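Ras-3 from Cryphonectria parasitica (Cryphonectria parasitica, PDB 4KU4) belongs to the Ras family of small P-loop proteins and holds guanosine-5'-diphosphate in a pocket of its single domain. Local coordinates at residues I13-A18 and Q85-V90. Sequence-based numbering, arbitrary orientation.
Sequences ITDKIA and QNELFV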
ATOM      1  N   ILE A  13       2.694  17.135  -7.125  1.00 12.90           N
ATOM      2  CA  ILE A  13       2.803  15.765  -6.652  1.00 15.90           C
ATOM      3  C   ILE A  13       4.235  15.484  -6.246  1.00 14.39           C
ATOM      4  O   ILE A  13       5.163  15.769  -6.996  1.00 14.80           O
ATOM      5  CB  ILE A  13       2.358  14.790  -7.751  1.00 12.19           C
ATOM      6  CG1 ILE A  13       0.878  15.004  -8.046  1.00 11.51           C
ATOM      7  CG2 ILE A  13       2.606  13.350  -7.337  1.00 11.50           C
ATOM      8  CD1 ILE A  13       0.012  14.921  -6.818  1.00 11.89           C
ATOM      9  N   THR A  14       4.421  14.947  -5.043  1.00  9.75           N
ATOM     10  CA  THR A  14       5.755  14.652  -4.564  1.00  9.81           C
ATOM     11  C   THR A  14       6.072  13.153  -4.572  1.00 11.70           C
ATOM     12  O   THR A  14       7.235  12.764  -4.656  1.00 13.32           O
ATOM     13  CB  THR A  14       5.949  15.190  -3.145  1.00 11.73           C
ATOM     14  OG1 THR A  14       5.005  14.559  -2.278  1.00 11.08           O
ATOM     15  CG2 THR A  14       5.709  16.687  -3.122  1.00 14.39           C
ATOM     16  N   ASP A  15       5.040  12.322  -4.487  1.00  9.10           N
ATOM     17  CA  ASP A  15       5.236  10.870  -4.386  1.00  9.07           C
ATOM     18  C   ASP A  15       4.162  10.070  -5.109  1.00 13.06           C
ATOM     19  O   ASP A  15       2.968  10.316  -4.931  1.00 11.06           O
ATOM     20  CB  ASP A  15       5.274  10.451  -2.922  1.00 12.60           C
ATOM     21  CG  ASP A  15       6.436  11.057  -2.180  1.00 15.92           C
ATOM     22  OD1 ASP A  15       7.563  10.519  -2.307  1.00 17.00           O
ATOM     23  OD2 ASP A  15       6.219  12.058  -1.459  1.00 17.94           O
ATOM     24  N   LYS A  16       4.590   9.088  -5.896  1.00  8.10           N
ATOM     25  CA  LYS A  16       3.660   8.248  -6.642  1.00  8.46           C
ATOM     26  C   LYS A  16       3.613   6.869  -6.018  1.00 11.14           C
ATOM     27  O   LYS A  16       4.596   6.137  -6.043  1.00 12.44           O
ATOM     28  CB  LYS A  16       4.091   8.150  -8.113  1.00  8.46           C
ATOM     29  CG  LYS A  16       3.887   9.421  -8.918  1.00 16.56           C
ATOM     30  CD  LYS A  16       4.841   9.464 -10.096  1.00 19.10           C
ATOM     31  CE  LYS A  16       4.537  10.613 -11.047  1.00 34.53           C
ATOM     32  NZ  LYS A  16       5.693  10.900 -11.966  1.00 34.51           N
ATOM     33  N   ILE A  17       2.467   6.519  -5.453  1.00  6.10           N
ATOM     34  CA  ILE A  17       2.290   5.238  -4.803  1.00  7.31           C
ATOM     35  C   ILE A  17       1.288   4.381  -5.570  1.00  9.54           C
ATOM     36  O   ILE A  17       0.233   4.873  -5.979  1.00  9.18           O
ATOM     37  CB  ILE A  17       1.728   5.433  -3.390  1.00  7.49           C
ATOM     38  CG1 ILE A  17       2.564   6.457  -2.620  1.00  8.86           C
ATOM     39  CG2 ILE A  17       1.678   4.116  -2.686  1.00 11.38           C
ATOM     40  CD1 ILE A  17       2.011   6.787  -1.257  1.00  9.55           C
ATOM     41  N   ALA A  18       1.607   3.099  -5.759  1.00  8.19           N
ATOM     42  CA  ALA A  18       0.627   2.176  -6.327  1.00 11.62           C
ATOM     43  C   ALA A  18       0.041   1.214  -5.272  1.00  7.58           C
ATOM     44  O   ALA A  18       0.765   0.686  -4.438  1.00  7.66           O
ATOM     45  CB  ALA A  18       1.219   1.407  -7.530  1.00 13.87           C
ATOM     46  N   GLN A  85       5.443   2.771 -13.335  1.00 18.53           N
ATOM     47  CA  GLN A  85       5.032   4.174 -13.244  1.00 21.28           C
ATOM     48  C   GLN A  85       4.841   4.684 -11.816  1.00 21.43           C
ATOM     49  O   GLN A  85       4.340   5.787 -11.617  1.00 21.13           O
ATOM     50  CB  GLN A  85       3.767   4.411 -14.065  1.00 18.82           C
ATOM     51  CG  GLN A  85       3.995   4.220 -15.558  1.00 27.04           C
ATOM     52  CD  GLN A  85       2.705   4.097 -16.353  1.00 32.83           C
ATOM     53  OE1 GLN A  85       2.738   3.879 -17.565  1.00 38.91           O
ATOM     54  NE2 GLN A  85       1.565   4.231 -15.677  1.00 33.99           N
ATOM     55  N   ASN A  86       5.242   3.887 -10.833  1.00 15.65           N
ATOM     56  CA  ASN A  86       5.166   4.322  -9.437  1.00 10.97           C
ATOM     57  C   ASN A  86       6.477   4.090  -8.674  1.00 15.42           C
ATOM     58  O   ASN A  86       7.265   3.210  -9.023  1.00 14.31           O
ATOM     59  CB  ASN A  86       3.984   3.661  -8.721  1.00 13.16           C
ATOM     60  CG  ASN A  86       2.654   4.219  -9.163  1.00 14.67           C
ATOM     61  OD1 ASN A  86       2.186   5.243  -8.644  1.00 19.66           O
ATOM     62  ND2 ASN A  86       2.027   3.551 -10.112  1.00 11.83           N
ATOM     63  N   GLU A  87       6.703   4.885  -7.629  1.00 10.64           N
ATOM     64  CA  GLU A  87       7.942   4.838  -6.851  1.00 13.12           C
ATOM     65  C   GLU A  87       7.795   3.981  -5.590  1.00 13.00           C
ATOM     66  O   GLU A  87       8.725   3.283  -5.187  1.00 13.05           O
ATOM     67  CB  GLU A  87       8.390   6.268  -6.468  1.00 11.83           C
ATOM     68  CG  GLU A  87       9.136   6.372  -5.120  1.00 28.29           C
ATOM     69  CD  GLU A  87       9.497   7.811  -4.659  1.00 35.99           C
ATOM     70  OE1 GLU A  87       8.583   8.661  -4.433  1.00 28.91           O
ATOM     71  OE2 GLU A  87      10.710   8.079  -4.476  1.00 29.99           O
ATOM     72  N   LEU A  88       6.620   4.044  -4.971  1.00  9.05           N
ATOM     73  CA  LEU A  88       6.393   3.409  -3.688  1.00  9.16           C
ATOM     74  C   LEU A  88       5.162   2.533  -3.799  1.00  9.66           C
ATOM     75  O   LEU A  88       4.297   2.783  -4.634  1.00 10.23           O
ATOM     76  CB  LEU A  88       6.169   4.463  -2.610  1.00  7.95           C
ATOM     77  CG  LEU A  88       7.178   5.611  -2.571  1.00  9.27           C
ATOM     78  CD1 LEU A  88       6.686   6.762  -1.692  1.00 16.86           C
ATOM     79  CD2 LEU A  88       8.556   5.120  -2.110  1.00 11.95           C
ATOM     80  N   PHE A  89       5.074   1.525  -2.936  1.00  7.10           N
ATOM     81  CA  PHE A  89       4.049   0.505  -3.051  1.00  7.58           C
ATOM     82  C   PHE A  89       3.392   0.093  -1.749  1.00 11.50           C
ATOM     83  O   PHE A  89       4.051  -0.126  -0.733  1.00  8.43           O
ATOM     84  CB  PHE A  89       4.631  -0.730  -3.748  1.00  7.30           C
ATOM     85  CG  PHE A  89       5.098  -0.457  -5.144  1.00 14.70           C
ATOM     86  CD1 PHE A  89       4.231  -0.601  -6.216  1.00 13.33           C
ATOM     87  CD2 PHE A  89       6.388  -0.013  -5.381  1.00 13.19           C
ATOM     88  CE1 PHE A  89       4.640  -0.333  -7.508  1.00 15.09           C
ATOM     89  CE2 PHE A  89       6.811   0.257  -6.676  1.00 15.12           C
ATOM     90  CZ  PHE A  89       5.925   0.103  -7.741  1.00 15.41           C
ATOM     91  N   VAL A  90       2.074  -0.016  -1.807  1.00  6.98           N
ATOM     92  CA  VAL A  90       1.290  -0.518  -0.705  1.00  7.37           C
ATOM     93  C   VAL A  90       0.638  -1.803  -1.189  1.00  9.86           C
ATOM     94  O   VAL A  90      -0.238  -1.773  -2.057  1.00  9.29           O
ATOM     95  CB  VAL A  90       0.225   0.495  -0.299  1.00  6.59           C
ATOM     96  CG1 VAL A  90      -0.619  -0.049   0.855  1.00 10.96           C
ATOM     97  CG2 VAL A  90       0.884   1.838   0.079  1.00 10.67           C
TER
HETATM   98  O   HOH W   1       7.253   9.390  -6.803  1.00 23.59           O
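Ile17 and Ala18 pair with Leu88 and Phe89 as parallel neighbours in the central sheet of the Ras fold. Ala18 N donates to Leu88 O at 2.9 Å, and Val90 N donates to Ala18 O with a nearly straight N-H...O angle of 174°. At the start of the pairing Lys16 O accepts from two backbone amides, Glu87 N and Leu88 N. Ile17 and Leu88 put their side chains on one face, where helix 182-196 packs on Leu88. There CG2 of Ile17 meets CG2 of Val90 at 3.7 Å. On the other face CB of Ala18 lies obliquely to the Phe89 ring, 3.8 Å from CE1.

Asn86, in the loop before strand 88-94, points its CB toward 13-18, on the side of Ala18. Asn86 CB sits 3.8 Å from Ala18 CB. CG turns beside its own backbone N (chi1 -72°) and packs on the same methyl. Asn86 OD1 lies 3.3 Å from Ile17 C without a hydrogen bond to that residue. ND2 touches the Ala18 methyl and donates to Trp82 O, which helps set the rotation of the amide.

At the N-terminal start of the two strands Asp15 OD1 and Glu87 OE1, both acceptors, lie 3.0 Å apart, and Asp193 is near the other Glu87 oxygen; one of these acids may hold a proton. A water accepts from Lys16 N and donates to Glu87 OE1, 2.8 Å away.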